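Local coordinates for succinoglycan biosynthesis protein (Bacillus cereus ATCC 14579, PDB 3B55) that binds a calcium ion and belongs to the erythromycin esterase-like family, although its own reaction is not established, at residues Thr394-Trp397 and Leu398-His402; Asn369-Asn372 and Tyr373-Gln377; Gly325-Leu328 and Ala329-Tyr332; Gly86-Glu89 and Val90-Lys94. The protein carries 1 engineered substitution. One frame throughout, in Å; residues are numbered along the deposited sequence.

Interaction 1. Residues Thr394-Trp397 and Leu398-His402; sequences TKTW and LNEQH
W397 and H402 meet where helix 392-398 gives way to strand 402-405, and the indole is the side chain to follow. With CG anti to the backbone N (chi1 165°), the indole swings beside its own carbonyl carbon, and its two rings reach two later residues, H402 at the pyrrole ring and L398 at the benzene ring. CB makes no contact beyond the adjoining peptide. On the pyrrole side, W397 CD1 lies 3.3 Å from H402 NE2, and W397 NE1 stands over one face of the imidazole, offset toward its rim. The W397 five-membered ring and the H402 ring meet obliquely, centroids 4.5 Å apart and planes at 32°. On the benzene side, W397 CE3 lies by L398 CG and W397 CZ3 touches L398 CD2 at 3.4 Å; T394 O lies at the indole edge in its plane, and CZ2 packs on Y371 and I374.

The backbone beneath is the last turn of a helix. L398 N still bonds T394 O at 3.0 Å; N399 N is shared between T396 O at 3.1 Å and, weakly, K395 O, and E400 N reaches back only to W397 O at 3.3 Å. E400 runs extended beyond CG, its OE2 3.4 Å from T396 CG2, while its OE1 is hydrogen-bonded to Y37 and weakly to H402 NE2. Y37 also meets the indole, so W397 sits in an aromatic cluster. The nearby carboxylate would tend to favour a protonated H402, though its bond to NE2 is weak and Y37 is its stronger partner.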
loop_
_atom_site.group_PDB
_atom_site.type_symbol
_atom_site.label_atom_id
_atom_site.label_comp_id
_atom_site.label_asym_id
_atom_site.label_seq_id
_atom_site.Cartn_x
_atom_site.Cartn_y
_atom_site.Cartn_z
ATOM N N THR A 394 -17.494 -22.902 -8.738
ATOM C CA THR A 394 -16.771 -21.637 -8.746
ATOM C C THR A 394 -16.138 -21.395 -7.390
ATOM O O THR A 394 -15.035 -20.865 -7.290
ATOM C CB THR A 394 -17.699 -20.456 -9.065
ATOM O OG1 THR A 394 -18.330 -20.676 -10.330
ATOM C CG2 THR A 394 -16.905 -19.164 -9.127
ATOM N N LYS A 395 -16.856 -21.779 -6.343
ATOM C CA LYS A 395 -16.370 -21.617 -4.987
ATOM C C LYS A 395 -15.137 -22.486 -4.777
ATOM O O LYS A 395 -14.136 -22.038 -4.223
ATOM C CB LYS A 395 -17.468 -22.011 -4.001
ATOM C CG LYS A 395 -17.096 -21.857 -2.540
ATOM C CD LYS A 395 -18.301 -22.139 -1.655
ATOM C CE LYS A 395 -17.969 -21.981 -0.179
ATOM N NZ LYS A 395 -19.192 -22.045 0.671
ATOM N N THR A 396 -15.218 -23.731 -5.234
ATOM C CA THR A 396 -14.122 -24.693 -5.106
ATOM C C THR A 396 -12.914 -24.244 -5.916
ATOM O O THR A 396 -11.782 -24.307 -5.454
ATOM C CB THR A 396 -14.551 -26.084 -5.621
ATOM O OG1 THR A 396 -15.733 -26.507 -4.928
ATOM C CG2 THR A 396 -13.436 -27.103 -5.401
ATOM N N TRP A 397 -13.176 -23.806 -7.139
ATOM C CA TRP A 397 -12.134 -23.336 -8.046
ATOM C C TRP A 397 -11.405 -22.117 -7.463
ATOM O O TRP A 397 -10.194 -21.984 -7.617
ATOM C CB TRP A 397 -12.781 -22.996 -9.389
ATOM C CG TRP A 397 -11.946 -22.180 -10.313
ATOM C CD1 TRP A 397 -10.911 -22.612 -11.093
ATOM C CD2 TRP A 397 -12.102 -20.786 -10.585
ATOM N NE1 TRP A 397 -10.415 -21.572 -11.836
ATOM C CE2 TRP A 397 -11.124 -20.435 -11.538
ATOM C CE3 TRP A 397 -12.964 -19.792 -10.102
ATOM C CZ2 TRP A 397 -10.995 -19.135 -12.036
ATOM C CZ3 TRP A 397 -12.838 -18.497 -10.593
ATOM C CH2 TRP A 397 -11.853 -18.179 -11.547
ATOM N N LEU A 398 -12.147 -21.239 -6.788
ATOM C CA LEU A 398 -11.560 -20.050 -6.184
ATOM C C LEU A 398 -10.663 -20.394 -4.993
ATOM O O LEU A 398 -9.821 -19.588 -4.584
ATOM C CB LEU A 398 -12.650 -19.077 -5.720
ATOM C CG LEU A 398 -13.336 -18.196 -6.764
ATOM C CD1 LEU A 398 -14.436 -17.381 -6.104
ATOM C CD2 LEU A 398 -12.312 -17.273 -7.412
ATOM N N ASN A 399 -10.842 -21.585 -4.430
ATOM C CA ASN A 399 -10.030 -21.995 -3.289
ATOM C C ASN A 399 -8.876 -22.910 -3.655
ATOM O O ASN A 399 -8.235 -23.498 -2.789
ATOM C CB ASN A 399 -10.902 -22.652 -2.214
ATOM C CG ASN A 399 -11.505 -21.637 -1.262
ATOM O OD1 ASN A 399 -12.414 -20.881 -1.626
ATOM N ND2 ASN A 399 -10.989 -21.604 -0.035
ATOM N N GLU A 400 -8.616 -23.026 -4.947
ATOM C CA GLU A 400 -7.523 -23.846 -5.430
ATOM C C GLU A 400 -6.460 -22.924 -6.006
ATOM O O GLU A 400 -6.759 -21.796 -6.397
ATOM C CB GLU A 400 -8.019 -24.802 -6.509
ATOM C CG GLU A 400 -8.848 -25.954 -5.987
ATOM C CD GLU A 400 -9.532 -26.710 -7.101
ATOM O OE1 GLU A 400 -9.260 -26.395 -8.280
ATOM O OE2 GLU A 400 -10.335 -27.620 -6.801
ATOM N N GLN A 401 -5.221 -23.400 -6.047
ATOM C CA GLN A 401 -4.119 -22.615 -6.586
ATOM C C GLN A 401 -4.126 -22.602 -8.114
ATOM O O GLN A 401 -4.115 -23.653 -8.746
ATOM C CB GLN A 401 -2.790 -23.179 -6.093
ATOM C CG GLN A 401 -2.483 -22.883 -4.636
ATOM C CD GLN A 401 -1.216 -22.069 -4.480
ATOM O OE1 GLN A 401 -1.257 -20.900 -4.098
ATOM N NE2 GLN A 401 -0.079 -22.682 -4.790
ATOM N N HIS A 402 -4.137 -21.404 -8.694
ATOM C CA HIS A 402 -4.132 -21.237 -10.143
ATOM C C HIS A 402 -3.221 -20.061 -10.489
ATOM O O HIS A 402 -3.001 -19.175 -9.673
ATOM C CB HIS A 402 -5.552 -20.986 -10.661
ATOM C CG HIS A 402 -6.479 -22.144 -10.459
ATOM N ND1 HIS A 402 -6.354 -23.326 -11.157
ATOM C CD2 HIS A 402 -7.520 -22.317 -9.608
ATOM C CE1 HIS A 402 -7.274 -24.179 -10.742
ATOM N NE2 HIS A 402 -7.993 -23.591 -9.801
#

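Interaction 2. Residues Asn369-Asn372 and Tyr373-Gln377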
loop_
_atom_site.group_PDB
_atom_site.type_symbol
_atom_site.label_atom_id
_atom_site.label_comp_id
_atom_site.label_asym_id
_atom_site.label_seq_id
_atom_site.Cartn_x
_atom_site.Cartn_y
_atom_site.Cartn_z
ATOM N N ASN A 369 -6.191 -21.616 -17.862
ATOM C CA ASN A 369 -6.368 -22.045 -16.476
ATOM C C ASN A 369 -6.073 -20.908 -15.514
ATOM O O ASN A 369 -6.244 -21.051 -14.304
ATOM C CB ASN A 369 -5.441 -23.207 -16.127
ATOM C CG ASN A 369 -5.676 -24.414 -16.988
ATOM O OD1 ASN A 369 -6.808 -24.875 -17.136
ATOM N ND2 ASN A 369 -4.603 -24.944 -17.561
ATOM N N SER A 370 -5.622 -19.779 -16.046
ATOM C CA SER A 370 -5.310 -18.649 -15.191
ATOM C C SER A 370 -6.556 -17.827 -14.883
ATOM O O SER A 370 -7.513 -17.804 -15.666
ATOM C CB SER A 370 -4.246 -17.763 -15.845
ATOM O OG SER A 370 -4.748 -17.039 -16.954
ATOM N N TYR A 371 -6.544 -17.177 -13.725
ATOM C CA TYR A 371 -7.638 -16.323 -13.301
ATOM C C TYR A 371 -7.849 -15.188 -14.297
ATOM O O TYR A 371 -8.979 -14.745 -14.509
ATOM C CB TYR A 371 -7.333 -15.739 -11.924
ATOM C CG TYR A 371 -7.399 -16.754 -10.807
ATOM C CD1 TYR A 371 -8.620 -17.288 -10.401
ATOM C CD2 TYR A 371 -6.247 -17.150 -10.126
ATOM C CE1 TYR A 371 -8.697 -18.177 -9.341
ATOM C CE2 TYR A 371 -6.311 -18.044 -9.075
ATOM C CZ TYR A 371 -7.539 -18.550 -8.680
ATOM O OH TYR A 371 -7.612 -19.394 -7.595
ATOM N N ASN A 372 -6.758 -14.722 -14.900
ATOM C CA ASN A 372 -6.802 -13.632 -15.879
ATOM C C ASN A 372 -7.658 -14.002 -17.093
ATOM O O ASN A 372 -8.578 -13.270 -17.475
ATOM C CB ASN A 372 -5.379 -13.299 -16.334
ATOM C CG ASN A 372 -4.529 -12.742 -15.210
ATOM O OD1 ASN A 372 -4.552 -11.544 -14.937
ATOM N ND2 ASN A 372 -3.787 -13.616 -14.537
ATOM N N TYR A 373 -7.349 -15.142 -17.695
ATOM C CA TYR A 373 -8.089 -15.612 -18.862
ATOM C C TYR A 373 -9.558 -15.830 -18.509
ATOM O O TYR A 373 -10.455 -15.360 -19.208
ATOM C CB TYR A 373 -7.514 -16.940 -19.353
ATOM C CG TYR A 373 -8.205 -17.475 -20.587
ATOM C CD1 TYR A 373 -7.806 -17.066 -21.859
ATOM C CD2 TYR A 373 -9.283 -18.363 -20.486
ATOM C CE1 TYR A 373 -8.456 -17.517 -22.998
ATOM C CE2 TYR A 373 -9.944 -18.827 -21.628
ATOM C CZ TYR A 373 -9.521 -18.392 -22.883
ATOM O OH TYR A 373 -10.164 -18.808 -24.024
ATOM N N ILE A 374 -9.788 -16.567 -17.428
ATOM C CA ILE A 374 -11.131 -16.885 -16.987
ATOM C C ILE A 374 -11.976 -15.646 -16.690
ATOM O O ILE A 374 -13.083 -15.519 -17.218
ATOM C CB ILE A 374 -11.059 -17.853 -15.795
ATOM C CG1 ILE A 374 -10.488 -19.189 -16.301
ATOM C CG2 ILE A 374 -12.435 -18.043 -15.174
ATOM C CD1 ILE A 374 -10.187 -20.216 -15.224
ATOM N N PHE A 375 -11.474 -14.733 -15.860
ATOM C CA PHE A 375 -12.217 -13.505 -15.574
ATOM C C PHE A 375 -12.246 -12.656 -16.850
ATOM O O PHE A 375 -13.146 -11.842 -17.052
ATOM C CB PHE A 375 -11.546 -12.714 -14.444
ATOM C CG PHE A 375 -11.996 -13.121 -13.065
ATOM C CD1 PHE A 375 -13.059 -12.475 -12.448
ATOM C CD2 PHE A 375 -11.372 -14.174 -12.398
ATOM C CE1 PHE A 375 -13.499 -12.871 -11.187
ATOM C CE2 PHE A 375 -11.801 -14.576 -11.145
ATOM C CZ PHE A 375 -12.869 -13.923 -10.535
ATOM N N GLY A 376 -11.255 -12.863 -17.712
ATOM C CA GLY A 376 -11.184 -12.120 -18.957
ATOM C C GLY A 376 -12.258 -12.496 -19.965
ATOM O O GLY A 376 -12.445 -11.794 -20.958
ATOM N N GLN A 377 -12.957 -13.604 -19.729
ATOM C CA GLN A 377 -14.011 -14.025 -20.644
ATOM C C GLN A 377 -15.374 -13.419 -20.288
ATOM O O GLN A 377 -16.354 -13.618 -21.012
ATOM C CB GLN A 377 -14.114 -15.551 -20.683
ATOM C CG GLN A 377 -12.855 -16.246 -21.195
ATOM C CD GLN A 377 -12.333 -15.626 -22.478
ATOM O OE1 GLN A 377 -11.407 -14.818 -22.453
ATOM N NE2 GLN A 377 -12.938 -15.989 -23.602
#
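S370 and Y373 meet at the start of helix 371-376, where S370 is the N-cap. Its hydroxyl lies between the backbone N and the carbonyl carbon (chi1 72°), which turns OG back over the first turn. There it accepts a straight but weak bond from Y373 N, 3.3 Å from S370 OG; the same hydroxyl has its stronger partner in the carbonyl oxygen of D367.

Y373 takes a different course. Its CB passes 3.7 Å from S370 OG, but CG is anti to the backbone N (chi1 -178°) and carries the phenol away from the cap, to where Q377 OE1 lies above one face of the ring near the rim. I374 instead keeps CG1 beside its backbone N, laying that branch along the carbonyl that receives its own N-H: I374 CG1 is 3.3 Å from S370 O, and I374 N bonds S370 O at 3.1 Å. F375 turns the same way at chi1, bringing its ring edge to a carbonyl, with F375 CD2 3.2 Å from Y371 O in the ring plane. That oxygen also receives the hydrogen bond of F375 N at 2.8 Å. Between the side chains the touch is light, Y371 CD1 to F375 CE2 at 4.2 Å.

The short helix is wedged among several elements. I374 and F375 pack on L46 of helix 39-49, F375 also reaches L430 and Q432 of strand 429-433, and N372 lies against strands 336-344 and 402-405. Y371 leans on I404, and its hydroxyl is hydrogen-bonded to the backbone at I421 and L423.

Interaction 3. Residues Gly325-Leu328 and Ala329-Tyr332; sequences GQHL and AEYY
L328 and Y332 form an i to i+4 pair on the last turn of the alpha-helix 324-332, which leads into strand 336-344 of the large mixed sheet. This is the tight side of the contact. With CG anti to the carbonyl carbon in both (chi1 -72° in each), L328 and Y332 run side by side and point the same way, L328 CD2 touching Y332 CE1 at 3.9 Å. The phenol also brings its edge to the leucine carbonyl, Y332 CD1 being 3.4 Å from L328 O in the ring plane, while Y332 N gives that oxygen a straight bond of 2.7 Å and Y331 N adds a weak one. The pair rests on I77 of strand 77-82, and L328 also meets Y288 of helix 278-298. The tyrosine hydroxyl is hydrogen-bonded to E295 of the same helix.

Around the helix the packing changes character. Y331, with CG anti to its backbone N (chi1 177°), swings toward the exposed side, though its ring still turns an edge, at CD1, onto the face of the Y332 ring and makes a cation-pi contact with K292. The looser edge belongs to E330. Its chain is extended beyond CG and runs past H327 without gripping it: E330 OE1 lies near the plane of the imidazole, 4.4 Å from H327 ND1, and K322 lies nearby, forming a long, weak ion pair with the carboxylate.

A water bridges the same two residues by another route. It donates to H327 O at 2.8 Å, a carbonyl that also accepts from Y331 N, and weakly to E330 OE1 at 3.5 Å.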
loop_
_atom_site.group_PDB
_atom_site.type_symbol
_atom_site.label_atom_id
_atom_site.label_comp_id
_atom_site.label_asym_id
_atom_site.label_seq_id
_atom_site.Cartn_x
_atom_site.Cartn_y
_atom_site.Cartn_z
ATOM N N GLY A 325 -0.444 -8.017 4.193
ATOM C CA GLY A 325 -1.820 -8.477 4.177
ATOM C C GLY A 325 -2.103 -9.676 5.057
ATOM O O GLY A 325 -3.228 -9.841 5.526
ATOM N N GLN A 326 -1.110 -10.531 5.280
ATOM C CA GLN A 326 -1.331 -11.690 6.139
ATOM C C GLN A 326 -1.348 -11.270 7.606
ATOM O O GLN A 326 -2.108 -11.819 8.407
ATOM C CB GLN A 326 -0.248 -12.742 5.920
ATOM C CG GLN A 326 -0.334 -13.417 4.568
ATOM C CD GLN A 326 0.896 -14.230 4.266
ATOM O OE1 GLN A 326 0.916 -15.443 4.463
ATOM N NE2 GLN A 326 1.944 -13.560 3.808
ATOM N N HIS A 327 -0.514 -10.288 7.949
ATOM C CA HIS A 327 -0.442 -9.792 9.320
ATOM C C HIS A 327 -1.734 -9.056 9.614
ATOM O O HIS A 327 -2.287 -9.171 10.697
ATOM C CB HIS A 327 0.735 -8.823 9.497
ATOM C CG HIS A 327 2.055 -9.376 9.063
ATOM N ND1 HIS A 327 2.582 -10.542 9.576
ATOM C CD2 HIS A 327 2.979 -8.893 8.197
ATOM C CE1 HIS A 327 3.776 -10.751 9.049
ATOM N NE2 HIS A 327 4.040 -9.764 8.211
ATOM N N LEU A 328 -2.206 -8.283 8.638
ATOM C CA LEU A 328 -3.443 -7.535 8.807
ATOM C C LEU A 328 -4.646 -8.460 9.003
ATOM O O LEU A 328 -5.407 -8.286 9.951
ATOM C CB LEU A 328 -3.674 -6.618 7.608
ATOM C CG LEU A 328 -2.752 -5.401 7.534
ATOM C CD1 LEU A 328 -2.852 -4.757 6.158
ATOM C CD2 LEU A 328 -3.117 -4.419 8.630
ATOM N N ALA A 329 -4.823 -9.436 8.115
ATOM C CA ALA A 329 -5.944 -10.368 8.246
ATOM C C ALA A 329 -5.859 -11.100 9.586
ATOM O O ALA A 329 -6.863 -11.286 10.277
ATOM C CB ALA A 329 -5.927 -11.383 7.107
ATOM N N GLU A 330 -4.643 -11.501 9.937
ATOM C CA GLU A 330 -4.362 -12.216 11.173
ATOM C C GLU A 330 -4.717 -11.406 12.422
ATOM O O GLU A 330 -5.179 -11.953 13.423
ATOM C CB GLU A 330 -2.878 -12.619 11.186
ATOM C CG GLU A 330 -2.367 -13.238 12.481
ATOM C CD GLU A 330 -0.998 -13.879 12.299
ATOM O OE1 GLU A 330 -0.170 -13.315 11.543
ATOM O OE2 GLU A 330 -0.750 -14.939 12.911
ATOM N N TYR A 331 -4.513 -10.097 12.371
ATOM C CA TYR A 331 -4.833 -9.274 13.528
ATOM C C TYR A 331 -6.272 -8.764 13.508
ATOM O O TYR A 331 -6.947 -8.755 14.535
ATOM C CB TYR A 331 -3.858 -8.097 13.624
ATOM C CG TYR A 331 -4.153 -7.144 14.759
ATOM C CD1 TYR A 331 -5.071 -6.111 14.603
ATOM C CD2 TYR A 331 -3.524 -7.288 15.997
ATOM C CE1 TYR A 331 -5.363 -5.238 15.647
ATOM C CE2 TYR A 331 -3.807 -6.420 17.054
ATOM C CZ TYR A 331 -4.730 -5.396 16.870
ATOM O OH TYR A 331 -5.031 -4.535 17.904
ATOM N N TYR A 332 -6.757 -8.359 12.340
ATOM C CA TYR A 332 -8.115 -7.831 12.255
ATOM C C TYR A 332 -9.230 -8.836 12.021
ATOM O O TYR A 332 -10.361 -8.626 12.459
ATOM C CB TYR A 332 -8.195 -6.736 11.184
ATOM C CG TYR A 332 -7.510 -5.447 11.584
ATOM C CD1 TYR A 332 -6.201 -5.174 11.190
ATOM C CD2 TYR A 332 -8.166 -4.515 12.382
ATOM C CE1 TYR A 332 -5.564 -3.999 11.581
ATOM C CE2 TYR A 332 -7.542 -3.346 12.785
ATOM C CZ TYR A 332 -6.245 -3.093 12.384
ATOM O OH TYR A 332 -5.629 -1.943 12.810
HETATM O O HOH W 1 -0.599 -10.085 12.796
#

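Interaction 4. Residues Gly86-Glu89 and Val90-Lys94; sequences GAHE and VFTMK
H88 holds its CG anti to the backbone N (chi1 177°), while T92 sets OG1 between its N and carbonyl carbon (chi1 62°) and thereby turns its methyl toward the imidazole. The result is a CH-pi contact one turn along the opening of the alpha-helix 88-104: T92 CG2 sits 4.1 Å from the centroid of the H88 ring, over one face and shifted toward the rim. Beneath it T92 N bonds H88 O at 3.0 Å, almost straight.

A87 is the N-cap. Its methyl packs on valine, A87 CB to V90 CG2 at 3.6 Å, and its carbonyl accepts a hydrogen bond from F91 N. The next bond of the ladder joins the selenomethionine M93 to E89 O. E89 bends at chi2, and its OE1 is hydrogen-bonded to the backbone N of S437.

H85, a calcium ligand together with E113, lies just before G86, with two residues between it and the helix; the side chain of F91 is about 5 Å from that of H85. F91 also packs on E145 of helix 144-158. T92 OG1 is hydrogen-bonded to the carbonyl oxygen of T56, and lies 3.2 Å from E89 O.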
loop_
_atom_site.group_PDB
_atom_site.type_symbol
_atom_site.label_atom_id
_atom_site.label_comp_id
_atom_site.label_asym_id
_atom_site.label_seq_id
_atom_site.Cartn_x
_atom_site.Cartn_y
_atom_site.Cartn_z
ATOM N N GLY A 86 1.965 -0.027 -12.977
ATOM C CA GLY A 86 2.089 0.739 -14.206
ATOM C C GLY A 86 0.900 0.800 -15.148
ATOM O O GLY A 86 1.090 0.913 -16.357
ATOM N N ALA A 87 -0.318 0.738 -14.622
ATOM C CA ALA A 87 -1.500 0.811 -15.477
ATOM C C ALA A 87 -2.405 1.981 -15.093
ATOM O O ALA A 87 -2.709 2.195 -13.914
ATOM C CB ALA A 87 -2.282 -0.498 -15.425
ATOM N N HIS A 88 -2.834 2.723 -16.110
ATOM C CA HIS A 88 -3.694 3.892 -15.951
ATOM C C HIS A 88 -5.074 3.592 -15.363
ATOM O O HIS A 88 -5.482 4.203 -14.374
ATOM C CB HIS A 88 -3.845 4.582 -17.318
ATOM C CG HIS A 88 -4.772 5.759 -17.314
ATOM N ND1 HIS A 88 -6.030 5.715 -17.873
ATOM C CD2 HIS A 88 -4.620 7.015 -16.834
ATOM C CE1 HIS A 88 -6.612 6.895 -17.741
ATOM N NE2 HIS A 88 -5.776 7.701 -17.113
ATOM N N GLU A 89 -5.785 2.653 -15.978
ATOM C CA GLU A 89 -7.132 2.280 -15.546
ATOM C C GLU A 89 -7.148 1.698 -14.146
ATOM O O GLU A 89 -8.123 1.865 -13.410
ATOM C CB GLU A 89 -7.755 1.265 -16.517
ATOM C CG GLU A 89 -7.944 1.760 -17.947
ATOM C CD GLU A 89 -6.631 1.956 -18.706
ATOM O OE1 GLU A 89 -5.571 1.451 -18.260
ATOM O OE2 GLU A 89 -6.667 2.593 -19.778
ATOM N N VAL A 90 -6.076 1.008 -13.775
ATOM C CA VAL A 90 -6.019 0.429 -12.445
ATOM C C VAL A 90 -5.958 1.557 -11.428
ATOM O O VAL A 90 -6.681 1.538 -10.427
ATOM C CB VAL A 90 -4.806 -0.493 -12.274
ATOM C CG1 VAL A 90 -4.744 -0.993 -10.850
ATOM C CG2 VAL A 90 -4.923 -1.669 -13.237
ATOM N N PHE A 91 -5.106 2.545 -11.688
ATOM C CA PHE A 91 -4.996 3.685 -10.784
ATOM C C PHE A 91 -6.317 4.449 -10.685
ATOM O O PHE A 91 -6.808 4.695 -9.588
ATOM C CB PHE A 91 -3.916 4.668 -11.246
ATOM C CG PHE A 91 -2.501 4.214 -10.972
ATOM C CD1 PHE A 91 -2.191 3.500 -9.814
ATOM C CD2 PHE A 91 -1.472 4.543 -11.850
ATOM C CE1 PHE A 91 -0.880 3.117 -9.536
ATOM C CE2 PHE A 91 -0.156 4.168 -11.586
ATOM C CZ PHE A 91 0.143 3.454 -10.424
ATOM N N THR A 92 -6.897 4.823 -11.826
ATOM C CA THR A 92 -8.138 5.587 -11.796
ATOM C C THR A 92 -9.306 4.846 -11.160
ATOM O O THR A 92 -10.138 5.462 -10.499
ATOM C CB THR A 92 -8.570 6.060 -13.204
ATOM O OG1 THR A 92 -8.813 4.926 -14.043
ATOM C CG2 THR A 92 -7.496 6.964 -13.823
HETATM N N MSE A 93 -9.377 3.530 -11.356
HETATM C CA MSE A 93 -10.461 2.751 -10.770
HETATM C C MSE A 93 -10.293 2.710 -9.249
HETATM O O MSE A 93 -11.275 2.687 -8.503
HETATM C CB MSE A 93 -10.463 1.326 -11.321
HETATM C CG MSE A 93 -11.651 0.501 -10.884
HETATM SE SE MSE A 93 -13.360 1.282 -11.418
HETATM C CE MSE A 93 -13.437 0.677 -13.230
ATOM N N LYS A 94 -9.045 2.698 -8.789
ATOM C CA LYS A 94 -8.781 2.672 -7.356
ATOM C C LYS A 94 -9.107 4.043 -6.770
ATOM O O LYS A 94 -9.505 4.165 -5.611
ATOM C CB LYS A 94 -7.319 2.312 -7.092
ATOM C CG LYS A 94 -7.047 0.816 -7.151
ATOM C CD LYS A 94 -5.609 0.505 -6.768
ATOM C CE LYS A 94 -5.284 1.009 -5.366
ATOM N NZ LYS A 94 -3.863 0.718 -5.024
#

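In the fold
All four contacts are local. Interactions 1 and 2 touch, their centres about 12 Å apart: Y371 of interaction 2 lies against W397 and H402, giving two short helices one aromatic cluster. Interaction 2 is buried, interaction 1 only partly. Interactions 3 and 4 lie on opposite sides of the chain's centre, and neither touches another contact. Interaction 4 is buried and stands nearest the metal, at a helix start; interaction 3 is a helix end with an apolar side on the sheet and a polar side where a water joins H327 O and E330. An oblique indole-imidazole pair marks interaction 1, a serine cap interaction 2, leucine on tyrosine interaction 3 and methyl over imidazole interaction 4.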